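Local coordinates for protein intimin (Escherichia coli, PDB 6TPL) that probably serves as an adhesin of the bacterial cell surface, its tandem Ig-like domains forming part of its extended extracellular passenger, at residues Ala11-Ala16 against Gly20-Thr25; Ala111-Ala116 against Gly120-Thr125; Leu177-Val182 against Asp188-Glu193. One frame throughout, in Å; residues are numbered along the deposited sequence.

Contact 1 of 3, residues Ala11-Ala16 against Gly20-Thr25. With MG (magnesium ion), chain E.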
ATOM      1  N   ALA A  11      -0.411   5.044  -7.232  1.00 16.77           N
ATOM      2  CA  ALA A  11      -0.469   4.092  -8.334  1.00 15.66           C
ATOM      3  C   ALA A  11      -1.886   4.028  -8.898  1.00 14.01           C
ATOM      4  O   ALA A  11      -2.863   4.364  -8.219  1.00 13.42           O
ATOM      5  CB  ALA A  11      -0.012   2.700  -7.876  1.00 20.41           C
ATOM      6  N   ASP A  12      -1.991   3.599 -10.160  1.00 15.79           N
ATOM      7  CA  ASP A  12      -3.283   3.497 -10.828  1.00 16.98           C
ATOM      8  C   ASP A  12      -4.037   2.225 -10.464  1.00 16.59           C
ATOM      9  O   ASP A  12      -5.221   2.103 -10.803  1.00 17.60           O
ATOM     10  CB  ASP A  12      -3.097   3.569 -12.346  1.00 18.26           C
ATOM     11  CG  ASP A  12      -2.303   2.401 -12.905  1.00 17.16           C
ATOM     12  OD1 ASP A  12      -1.600   1.700 -12.144  1.00 19.73           O
ATOM     13  OD2 ASP A  12      -2.378   2.182 -14.137  1.00 20.03           O
ATOM     14  N   LYS A  13      -3.384   1.288  -9.780  1.00 17.28           N
ATOM     15  CA  LYS A  13      -3.987   0.029  -9.377  1.00 18.29           C
ATOM     16  C   LYS A  13      -3.425  -0.358  -8.017  1.00 18.78           C
ATOM     17  O   LYS A  13      -2.292  -0.000  -7.684  1.00 22.29           O
ATOM     18  CB  LYS A  13      -3.687  -1.093 -10.374  1.00 24.09           C
ATOM     19  CG  LYS A  13      -3.971  -0.801 -11.838  1.00 25.29           C
ATOM     20  CD  LYS A  13      -3.140  -1.769 -12.689  1.00 22.76           C
ATOM     21  CE  LYS A  13      -3.594  -1.843 -14.137  1.00 22.18           C
ATOM     22  NZ  LYS A  13      -2.764  -2.806 -14.926  1.00 25.42           N
ATOM     23  N   THR A  14      -4.207  -1.111  -7.241  1.00 14.90           N
ATOM     24  CA  THR A  14      -3.676  -1.680  -6.008  1.00 14.70           C
ATOM     25  C   THR A  14      -3.019  -3.038  -6.223  1.00 16.41           C
ATOM     26  O   THR A  14      -2.239  -3.476  -5.371  1.00 15.46           O
ATOM     27  CB  THR A  14      -4.775  -1.827  -4.954  1.00 14.33           C
ATOM     28  OG1 THR A  14      -5.864  -2.593  -5.483  1.00 14.87           O
ATOM     29  CG2 THR A  14      -5.278  -0.459  -4.525  1.00 15.93           C
ATOM     30  N   SER A  15      -3.299  -3.708  -7.339  1.00 16.23           N
ATOM     31  CA  SER A  15      -2.743  -5.033  -7.575  1.00 17.07           C
ATOM     32  C   SER A  15      -2.681  -5.317  -9.069  1.00 17.90           C
ATOM     33  O   SER A  15      -3.314  -4.642  -9.882  1.00 17.87           O
ATOM     34  CB  SER A  15      -3.570  -6.116  -6.872  1.00 17.31           C
ATOM     35  OG  SER A  15      -4.801  -6.327  -7.544  1.00 17.64           O
ATOM     36  N   ALA A  16      -1.903  -6.339  -9.412  1.00 18.71           N
ATOM     37  CA  ALA A  16      -1.753  -6.767 -10.794  1.00 19.67           C
ATOM     38  C   ALA A  16      -1.387  -8.243 -10.811  1.00 20.58           C
ATOM     39  O   ALA A  16      -1.029  -8.827  -9.786  1.00 20.47           O
ATOM     40  CB  ALA A  16      -0.686  -5.955 -11.534  1.00 19.81           C
ATOM     41  N   GLY A  20       4.588 -10.812 -14.873  1.00 26.18           N
ATOM     42  CA  GLY A  20       5.642 -10.010 -15.456  1.00 26.43           C
ATOM     43  C   GLY A  20       5.210  -9.154 -16.619  1.00 26.61           C
ATOM     44  O   GLY A  20       6.061  -8.535 -17.264  1.00 34.54           O
ATOM     45  N   THR A  21       3.911  -9.094 -16.908  1.00 35.70           N
ATOM     46  CA  THR A  21       3.404  -8.347 -18.050  1.00 36.83           C
ATOM     47  C   THR A  21       2.500  -7.195 -17.641  1.00 34.18           C
ATOM     48  O   THR A  21       2.708  -6.064 -18.090  1.00 32.45           O
ATOM     49  CB  THR A  21       2.650  -9.292 -19.003  1.00 36.33           C
ATOM     50  OG1 THR A  21       3.542 -10.302 -19.490  1.00 39.67           O
ATOM     51  CG2 THR A  21       2.073  -8.512 -20.176  1.00 36.64           C
ATOM     52  N   GLU A  22       1.496  -7.444 -16.804  1.00 24.55           N
ATOM     53  CA  GLU A  22       0.621  -6.363 -16.367  1.00 26.96           C
ATOM     54  C   GLU A  22       1.425  -5.337 -15.581  1.00 22.55           C
ATOM     55  O   GLU A  22       2.244  -5.696 -14.729  1.00 22.37           O
ATOM     56  CB  GLU A  22      -0.526  -6.896 -15.510  1.00 41.99           C
ATOM     57  CG  GLU A  22      -1.505  -5.805 -15.100  1.00 54.52           C
ATOM     58  CD  GLU A  22      -2.727  -6.339 -14.380  1.00 58.49           C
ATOM     59  OE1 GLU A  22      -3.673  -5.554 -14.157  1.00 50.12           O
ATOM     60  OE2 GLU A  22      -2.743  -7.538 -14.041  1.00 72.12           O
ATOM     61  N   ALA A  23       1.190  -4.060 -15.865  1.00 22.07           N
ATOM     62  CA  ALA A  23       1.952  -2.977 -15.267  1.00 21.37           C
ATOM     63  C   ALA A  23       1.100  -2.215 -14.262  1.00 20.10           C
ATOM     64  O   ALA A  23      -0.091  -1.981 -14.489  1.00 19.85           O
ATOM     65  CB  ALA A  23       2.470  -2.014 -16.336  1.00 27.44           C
ATOM     66  N   ILE A  24       1.717  -1.850 -13.141  1.00 19.39           N
ATOM     67  CA  ILE A  24       1.182  -0.853 -12.220  1.00 18.25           C
ATOM     68  C   ILE A  24       1.931   0.450 -12.475  1.00 18.12           C
ATOM     69  O   ILE A  24       3.166   0.485 -12.412  1.00 18.47           O
ATOM     70  CB  ILE A  24       1.332  -1.297 -10.757  1.00 17.61           C
ATOM     71  CG1 ILE A  24       0.571  -2.608 -10.517  1.00 17.86           C
ATOM     72  CG2 ILE A  24       0.809  -0.222  -9.823  1.00 16.53           C
ATOM     73  CD1 ILE A  24       0.652  -3.112  -9.090  1.00 20.18           C
ATOM     74  N   THR A  25       1.197   1.523 -12.764  1.00 17.71           N
ATOM     75  CA  THR A  25       1.804   2.800 -13.125  1.00 17.71           C
ATOM     76  C   THR A  25       1.707   3.768 -11.949  1.00 16.65           C
ATOM     77  O   THR A  25       0.610   4.044 -11.453  1.00 15.95           O
ATOM     78  CB  THR A  25       1.140   3.391 -14.370  1.00 18.18           C
ATOM     79  OG1 THR A  25       1.330   2.510 -15.485  1.00 19.29           O
ATOM     80  CG2 THR A  25       1.746   4.754 -14.697  1.00 18.52           C
TER
HETATM   81 MG    MG E 803      -5.495  -5.059 -13.584  1.00 49.38          MG
HETATM   82  O   HOH W   1      -0.786   0.583 -15.439  1.00 20.73           O
HETATM   83  O   HOH W   2      -7.768  -5.770 -13.271  1.00 53.35           O
HETATM   84  O   HOH W   3      -5.220  -4.621 -11.233  1.00 41.33           O
HETATM   85  O   HOH W   4      -6.907  -2.924 -13.803  1.00 60.86           O
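K13 reaches across to G20-T25 and spends its ammonium on two acceptors: NZ lies 2.8 Å from O of A23 and 3.0 Å from OE1 of E22, the latter a salt bridge. Lysine suits because its long chain, here extended, carries a charged amine across the bend to carbonyl and carboxylate. NZ uses the anti lone pair of E22 OE1, which also binds a magnesium ion at 2.0 Å, with three waters as the metal's other modelled ligands. E22 OE2 accepts from K17 N, so bonds at both oxygens limit the group's rotation, while A16 CB rests 3.5 Å from E22 CD. In this Ig-like β-sandwich the chain leaves one sheet at A11 and enters the other at S15; D12 seals the turn. Its N donates to T25 O, and T25 N returns a bond of 2.9 Å to D12 OD1 from above the carboxylate plane. A chi1 of 64° turns the D12 carboxylate toward the T25 backbone, and OD2 takes a water that bridges to A23 O and T25 OG1. Inside, I24 offers CG2 to A11 CB and CG1 to A16 CB; small alanines admit the branched chain, which goes on to V96 and F98.

Contact 2 of 3, residues Ala111-Ala116 against Gly120-Thr125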
ATOM      1  N   ALA A 111      -6.181   1.062   5.488  1.00  9.68           N
ATOM      2  CA  ALA A 111      -6.566   1.606   6.784  1.00  9.67           C
ATOM      3  C   ALA A 111      -7.255   2.944   6.552  1.00 10.75           C
ATOM      4  O   ALA A 111      -6.808   3.740   5.720  1.00 12.05           O
ATOM      5  CB  ALA A 111      -5.341   1.770   7.690  1.00  9.68           C
ATOM      6  N   ASP A 112      -8.368   3.180   7.252  1.00  9.91           N
ATOM      7  CA  ASP A 112      -9.102   4.419   7.017  1.00 10.15           C
ATOM      8  C   ASP A 112      -8.358   5.637   7.558  1.00 10.33           C
ATOM      9  O   ASP A 112      -8.566   6.745   7.052  1.00 10.56           O
ATOM     10  CB  ASP A 112     -10.522   4.304   7.592  1.00 10.25           C
ATOM     11  CG  ASP A 112     -10.562   4.222   9.107  1.00 10.27           C
ATOM     12  OD1 ASP A 112     -11.567   4.700   9.690  1.00 10.86           O
ATOM     13  OD2 ASP A 112      -9.614   3.694   9.720  1.00 10.12           O
ATOM     14  N   LYS A 113      -7.468   5.453   8.531  1.00 10.28           N
ATOM     15  CA  LYS A 113      -6.590   6.516   9.003  1.00 10.50           C
ATOM     16  C   LYS A 113      -5.337   5.884   9.596  1.00 10.39           C
ATOM     17  O   LYS A 113      -5.326   4.701   9.941  1.00 10.17           O
ATOM     18  CB  LYS A 113      -7.283   7.413  10.034  1.00 10.79           C
ATOM     19  CG  LYS A 113      -7.770   6.690  11.273  1.00 10.75           C
ATOM     20  CD  LYS A 113      -8.527   7.646  12.182  1.00 11.14           C
ATOM     21  CE  LYS A 113      -9.053   6.958  13.428  1.00 11.17           C
ATOM     22  NZ  LYS A 113      -9.910   7.872  14.233  1.00 11.62           N
ATOM     23  N   THR A 114      -4.275   6.681   9.708  1.00 10.59           N
ATOM     24  CA  THR A 114      -2.984   6.189  10.172  1.00 10.57           C
ATOM     25  C   THR A 114      -2.675   6.576  11.612  1.00 10.81           C
ATOM     26  O   THR A 114      -1.585   6.264  12.103  1.00 10.87           O
ATOM     27  CB  THR A 114      -1.859   6.695   9.263  1.00 10.70           C
ATOM     28  OG1 THR A 114      -1.778   8.120   9.339  1.00 11.04           O
ATOM     29  CG2 THR A 114      -2.101   6.298   7.808  1.00 17.06           C
ATOM     30  N   THR A 115      -3.589   7.261  12.294  1.00 11.00           N
ATOM     31  CA  THR A 115      -3.378   7.651  13.682  1.00 11.31           C
ATOM     32  C   THR A 115      -4.689   7.530  14.445  1.00 11.37           C
ATOM     33  O   THR A 115      -5.768   7.612  13.859  1.00 11.28           O
ATOM     34  CB  THR A 115      -2.856   9.094  13.820  1.00 11.78           C
ATOM     35  OG1 THR A 115      -3.845  10.007  13.337  1.00 11.94           O
ATOM     36  CG2 THR A 115      -1.570   9.290  13.036  1.00 11.79           C
ATOM     37  N   ALA A 116      -4.588   7.348  15.761  1.00 11.56           N
ATOM     38  CA  ALA A 116      -5.770   7.255  16.608  1.00 11.71           C
ATOM     39  C   ALA A 116      -5.368   7.488  18.057  1.00 12.12           C
ATOM     40  O   ALA A 116      -4.192   7.381  18.422  1.00 12.20           O
ATOM     41  CB  ALA A 116      -6.468   5.895  16.470  1.00 11.32           C
ATOM     42  N   GLY A 120      -8.614   2.965  23.921  1.00 14.82           N
ATOM     43  CA  GLY A 120      -9.400   1.752  23.857  1.00 12.48           C
ATOM     44  C   GLY A 120     -10.717   1.881  23.128  1.00 12.38           C
ATOM     45  O   GLY A 120     -11.466   0.897  23.060  1.00 13.01           O
ATOM     46  N   GLN A 121     -11.020   3.048  22.578  1.00 12.66           N
ATOM     47  CA  GLN A 121     -12.275   3.285  21.877  1.00 19.42           C
ATOM     48  C   GLN A 121     -12.078   3.788  20.458  1.00 12.75           C
ATOM     49  O   GLN A 121     -12.800   3.357  19.557  1.00 12.50           O
ATOM     50  CB  GLN A 121     -13.117   4.302  22.670  1.00 22.40           C
ATOM     51  CG  GLN A 121     -13.419   3.873  24.093  1.00 33.02           C
ATOM     52  CD  GLN A 121     -14.361   2.688  24.154  1.00 32.14           C
ATOM     53  OE1 GLN A 121     -15.221   2.517  23.290  1.00 28.24           O
ATOM     54  NE2 GLN A 121     -14.205   1.863  25.182  1.00 30.78           N
ATOM     55  N   ASP A 122     -11.120   4.688  20.238  1.00 12.23           N
ATOM     56  CA  ASP A 122     -10.875   5.252  18.915  1.00 12.00           C
ATOM     57  C   ASP A 122     -10.333   4.166  17.996  1.00 11.44           C
ATOM     58  O   ASP A 122      -9.201   3.708  18.168  1.00 12.62           O
ATOM     59  CB  ASP A 122      -9.890   6.409  19.021  1.00 12.25           C
ATOM     60  CG  ASP A 122      -9.781   7.192  17.733  1.00 12.14           C
ATOM     61  OD1 ASP A 122      -8.928   8.096  17.659  1.00 12.33           O
ATOM     62  OD2 ASP A 122     -10.563   6.913  16.804  1.00 11.92           O
ATOM     63  N   ALA A 123     -11.119   3.771  17.004  1.00 12.14           N
ATOM     64  CA  ALA A 123     -10.835   2.581  16.214  1.00 14.12           C
ATOM     65  C   ALA A 123     -10.319   2.934  14.824  1.00 13.51           C
ATOM     66  O   ALA A 123     -10.802   3.873  14.182  1.00 11.36           O
ATOM     67  CB  ALA A 123     -12.087   1.704  16.096  1.00 15.48           C
ATOM     68  N   ILE A 124      -9.323   2.173  14.374  1.00 10.42           N
ATOM     69  CA  ILE A 124      -8.844   2.215  12.997  1.00  9.89           C
ATOM     70  C   ILE A 124      -9.416   1.015  12.260  1.00 12.48           C
ATOM     71  O   ILE A 124      -9.333  -0.119  12.745  1.00 11.41           O
ATOM     72  CB  ILE A 124      -7.307   2.227  12.941  1.00  9.32           C
ATOM     73  CG1 ILE A 124      -6.789   3.577  13.454  1.00  9.71           C
ATOM     74  CG2 ILE A 124      -6.839   1.981  11.515  1.00  9.05           C
ATOM     75  CD1 ILE A 124      -5.306   3.638  13.672  1.00  9.83           C
ATOM     76  N   THR A 125     -10.006   1.263  11.098  1.00 13.00           N
ATOM     77  CA  THR A 125     -10.695   0.231  10.338  1.00 13.49           C
ATOM     78  C   THR A 125      -9.801  -0.237   9.195  1.00 11.09           C
ATOM     79  O   THR A 125      -9.281   0.581   8.429  1.00 13.24           O
ATOM     80  CB  THR A 125     -12.029   0.745   9.791  1.00 10.97           C
ATOM     81  OG1 THR A 125     -12.842   1.228  10.864  1.00 11.65           O
ATOM     82  CG2 THR A 125     -12.766  -0.376   9.058  1.00 17.61           C
TER
HETATM   83  O   HOH W   5     -12.403   3.680  11.965  1.00  9.68           O
HETATM   84  O   HOH W   6      -8.320   9.935  15.790  1.00 11.63           O
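The backbones of D112 and T125 are joined by one hydrogen bond, D112 N to T125 O at 3.0 Å, beside which A111 CA sets a C-H against the same oxygen. This is where the first strand of the Ig-like β-sandwich changes sheets: strand 105-111 pairs with 124-132, whereas 115-117 runs parallel to 194-197. D112 also closes the bend with its side chain. T125 N donates to D112 OD2 at 2.8 Å along a fairly straight path (N-H...O 164°), yet meets the carboxylate from above, 53° out of its plane. The other oxygen, OD1, takes a water that also donates to A123 O and accepts from T125 OG1; an aspartate is short enough to offer one oxygen to T125 N and the other to this water. I124 is the apolar wedge between the two sheets: CG2 lies 4.1 Å from A111 CB, CD1 is 3.8 Å from A116 CB, and beyond them the side chain meets V194 and F196. An alanine fits at A116, where D122 OD1, which accepts from V117 N, lies 3.5 Å from CB. A bound magnesium ion lies about 4 Å from the side chain of D122, too far for a direct bond. K113, extended beyond CG, crosses to this aspartate in a salt bridge, NZ meeting OD2 on the syn side at 2.8 Å, and one water accepts from NZ and donates to D122 OD1.

Contact 3 of 3, residues Leu177-Val182 against Asp188-Glu193; sequences LVSARV and DVKAPE
K190 NZ is gripped from both segments, by S179 OG at 2.8 Å across the contact and by OD2 of D188, two residues back in its own segment, at 2.7 Å. The second bond is a salt bridge that meets the D188 carboxylate from above, 38° out of its plane. What brings the ammonium here is a bend in the lysine chain at chi2 (-64°), which folds the tail back over S179 so that CD also touches OG; beyond it the chain is extended. S179 and K190 form the antiparallel non-hydrogen-bonded pair of a β hairpin, so both project from the same face, and the small S179 side chain lets the lysine tail lie over it while offering OG as acceptor. If K190 were a leucine, S179 OG would probably lose its donor and the D188 carboxylate the charge that balances it. L177 crosses the lysine at about a right angle, its CD2 4.0 Å from K190 CD. The backbone ladder continues on either side: A180 N donates to V189 O at 2.8 Å, V189 N returns a more bent bond to A180 O, and A191 N gives V178 O a nearly straight one (168°). A180 and V189 turn to the other face, where V178 CB and A191 CB also meet at 4.1 Å; compact apolar residues suit this buried side. There V178 and A191 pack on Y126 and A180 on V128 of strand 124-132, V189 and A191 lie on I109 of strand 105-111, and strand 141-146 pairs along the far edge of 174-181.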
ATOM      1  N   LEU A 177       1.358  -2.609  13.555  1.00 10.92           N
ATOM      2  CA  LEU A 177       1.389  -3.207  12.225  1.00 11.76           C
ATOM      3  C   LEU A 177       0.379  -4.344  12.187  1.00 10.67           C
ATOM      4  O   LEU A 177       0.542  -5.350  12.885  1.00 10.97           O
ATOM      5  CB  LEU A 177       2.789  -3.708  11.878  1.00 13.60           C
ATOM      6  CG  LEU A 177       2.921  -4.393  10.514  1.00 25.63           C
ATOM      7  CD1 LEU A 177       2.397  -3.491   9.407  1.00 29.06           C
ATOM      8  CD2 LEU A 177       4.370  -4.781  10.261  1.00 29.83           C
ATOM      9  N   VAL A 178      -0.655  -4.181  11.373  1.00 10.41           N
ATOM     10  CA  VAL A 178      -1.641  -5.226  11.139  1.00 10.43           C
ATOM     11  C   VAL A 178      -1.224  -6.021   9.911  1.00 17.23           C
ATOM     12  O   VAL A 178      -0.771  -5.458   8.911  1.00 10.21           O
ATOM     13  CB  VAL A 178      -3.048  -4.623  10.964  1.00 15.71           C
ATOM     14  CG1 VAL A 178      -3.997  -5.653  10.379  1.00 12.52           C
ATOM     15  CG2 VAL A 178      -3.586  -4.116  12.297  1.00 10.47           C
ATOM     16  N   SER A 179      -1.351  -7.337   9.996  1.00 11.60           N
ATOM     17  CA  SER A 179      -1.075  -8.241   8.890  1.00 12.54           C
ATOM     18  C   SER A 179      -2.324  -9.053   8.581  1.00 14.79           C
ATOM     19  O   SER A 179      -3.210  -9.211   9.426  1.00 13.45           O
ATOM     20  CB  SER A 179       0.095  -9.187   9.210  1.00 17.20           C
ATOM     21  OG  SER A 179       1.306  -8.467   9.366  1.00 20.90           O
ATOM     22  N   ALA A 180      -2.390  -9.568   7.354  1.00 11.93           N
ATOM     23  CA  ALA A 180      -3.528 -10.357   6.911  1.00 12.85           C
ATOM     24  C   ALA A 180      -3.055 -11.488   6.014  1.00 12.48           C
ATOM     25  O   ALA A 180      -1.996 -11.402   5.382  1.00 12.26           O
ATOM     26  CB  ALA A 180      -4.552  -9.495   6.160  1.00 13.52           C
ATOM     27  N   ARG A 181      -3.857 -12.551   5.959  1.00 12.23           N
ATOM     28  CA  ARG A 181      -3.509 -13.708   5.152  1.00 11.74           C
ATOM     29  C   ARG A 181      -4.768 -14.489   4.817  1.00 12.05           C
ATOM     30  O   ARG A 181      -5.770 -14.431   5.534  1.00 12.18           O
ATOM     31  CB  ARG A 181      -2.522 -14.626   5.879  1.00 15.37           C
ATOM     32  CG  ARG A 181      -3.125 -15.272   7.118  1.00 17.91           C
ATOM     33  CD  ARG A 181      -2.103 -16.119   7.870  1.00 19.39           C
ATOM     34  NE  ARG A 181      -2.712 -16.891   8.951  1.00 21.43           N
ATOM     35  CZ  ARG A 181      -2.693 -16.531  10.233  1.00 19.31           C
ATOM     36  NH1 ARG A 181      -2.096 -15.406  10.595  1.00 20.56           N
ATOM     37  NH2 ARG A 181      -3.274 -17.295  11.152  1.00 17.40           N
ATOM     38  N   VAL A 182      -4.693 -15.233   3.718  1.00 12.26           N
ATOM     39  CA  VAL A 182      -5.675 -16.252   3.382  1.00 13.65           C
ATOM     40  C   VAL A 182      -4.932 -17.572   3.230  1.00 13.18           C
ATOM     41  O   VAL A 182      -3.709 -17.612   3.078  1.00 13.93           O
ATOM     42  CB  VAL A 182      -6.466 -15.917   2.100  1.00 13.84           C
ATOM     43  CG1 VAL A 182      -7.332 -14.676   2.312  1.00 12.98           C
ATOM     44  CG2 VAL A 182      -5.518 -15.742   0.927  1.00 12.89           C
ATOM     45  N   ASP A 188       2.657 -12.741   3.294  1.00 11.77           N
ATOM     46  CA  ASP A 188       2.389 -12.114   4.591  1.00 13.31           C
ATOM     47  C   ASP A 188       1.991 -10.665   4.328  1.00 13.47           C
ATOM     48  O   ASP A 188       2.825  -9.760   4.316  1.00 11.08           O
ATOM     49  CB  ASP A 188       3.629 -12.231   5.474  1.00 16.86           C
ATOM     50  CG  ASP A 188       3.425 -11.696   6.874  1.00 18.42           C
ATOM     51  OD1 ASP A 188       2.272 -11.431   7.266  1.00 16.38           O
ATOM     52  OD2 ASP A 188       4.437 -11.535   7.592  1.00 18.44           O
ATOM     53  N   VAL A 189       0.695 -10.440   4.098  1.00 10.90           N
ATOM     54  CA  VAL A 189       0.247  -9.127   3.648  1.00 10.57           C
ATOM     55  C   VAL A 189       0.285  -8.144   4.809  1.00 10.41           C
ATOM     56  O   VAL A 189      -0.321  -8.378   5.864  1.00 13.42           O
ATOM     57  CB  VAL A 189      -1.160  -9.202   3.038  1.00 10.49           C
ATOM     58  CG1 VAL A 189      -1.669  -7.795   2.734  1.00 14.00           C
ATOM     59  CG2 VAL A 189      -1.152 -10.049   1.776  1.00 10.69           C
ATOM     60  N   LYS A 190       0.991  -7.032   4.615  1.00 10.31           N
ATOM     61  CA  LYS A 190       1.158  -6.016   5.646  1.00 11.40           C
ATOM     62  C   LYS A 190       0.298  -4.801   5.323  1.00 12.94           C
ATOM     63  O   LYS A 190       0.299  -4.316   4.184  1.00 10.86           O
ATOM     64  CB  LYS A 190       2.623  -5.589   5.762  1.00 15.98           C
ATOM     65  CG  LYS A 190       3.596  -6.722   6.015  1.00 15.95           C
ATOM     66  CD  LYS A 190       3.322  -7.376   7.351  1.00 15.97           C
ATOM     67  CE  LYS A 190       4.268  -8.533   7.610  1.00 20.32           C
ATOM     68  NZ  LYS A 190       4.003  -9.178   8.927  1.00 19.61           N
ATOM     69  N   ALA A 191      -0.426  -4.312   6.322  1.00  9.91           N
ATOM     70  CA  ALA A 191      -1.148  -3.058   6.199  1.00  9.78           C
ATOM     71  C   ALA A 191      -0.189  -1.888   6.389  1.00  9.82           C
ATOM     72  O   ALA A 191       0.933  -2.067   6.876  1.00  9.96           O
ATOM     73  CB  ALA A 191      -2.265  -2.992   7.237  1.00  9.78           C
ATOM     74  N   PRO A 192      -0.598  -0.676   6.013  1.00 13.33           N
ATOM     75  CA  PRO A 192       0.177   0.504   6.415  1.00 15.47           C
ATOM     76  C   PRO A 192       0.360   0.520   7.927  1.00 10.40           C
ATOM     77  O   PRO A 192      -0.551   0.173   8.681  1.00 10.34           O
ATOM     78  CB  PRO A 192      -0.681   1.682   5.940  1.00 16.11           C
ATOM     79  CG  PRO A 192      -1.588   1.115   4.877  1.00 18.14           C
ATOM     80  CD  PRO A 192      -1.819  -0.325   5.259  1.00 13.65           C
ATOM     81  N   GLU A 193       1.554   0.899   8.367  1.00 10.17           N
ATOM     82  CA  GLU A 193       1.777   1.111   9.790  1.00 12.98           C
ATOM     83  C   GLU A 193       0.919   2.275  10.274  1.00 11.11           C
ATOM     84  O   GLU A 193       0.718   3.258   9.558  1.00 14.10           O
ATOM     85  CB  GLU A 193       3.259   1.386  10.055  1.00 15.54           C
ATOM     86  CG  GLU A 193       3.652   1.313  11.512  1.00 18.43           C
ATOM     87  CD  GLU A 193       5.155   1.339  11.700  1.00 22.79           C
ATOM     88  OE1 GLU A 193       5.805   2.251  11.150  1.00 24.31           O
ATOM     89  OE2 GLU A 193       5.682   0.441  12.387  1.00 26.26           O
TER
HETATM   90  O   HOH W   7      -1.199  -1.243  10.839  1.00  8.99           O
HETATM   91  O   HOH W   8      -0.168 -12.472   7.171  1.00 24.11           O

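In the fold
Contacts 1, 2 and 3 follow one another along the chain, each closing before the next opens. Contacts 1 and 2 occupy equivalent places in two tandem Ig-like domains, where the first strand switches sheets; their centres are about 28 Å apart, on opposite sides of the chain's centre. Contact 3 belongs to the second domain with contact 2: the centres lie about 15 Å apart and the nearest atoms about 4 Å, without touching. Both reach the sheet in which strands 115-117 and 174-181 flank 194-197. The centres of contacts 1 and 3 are about 19 Å apart, across the domain boundary. The sheet switch thus recurs in both domains of this passenger segment, which is consistent with a chain of similar modules.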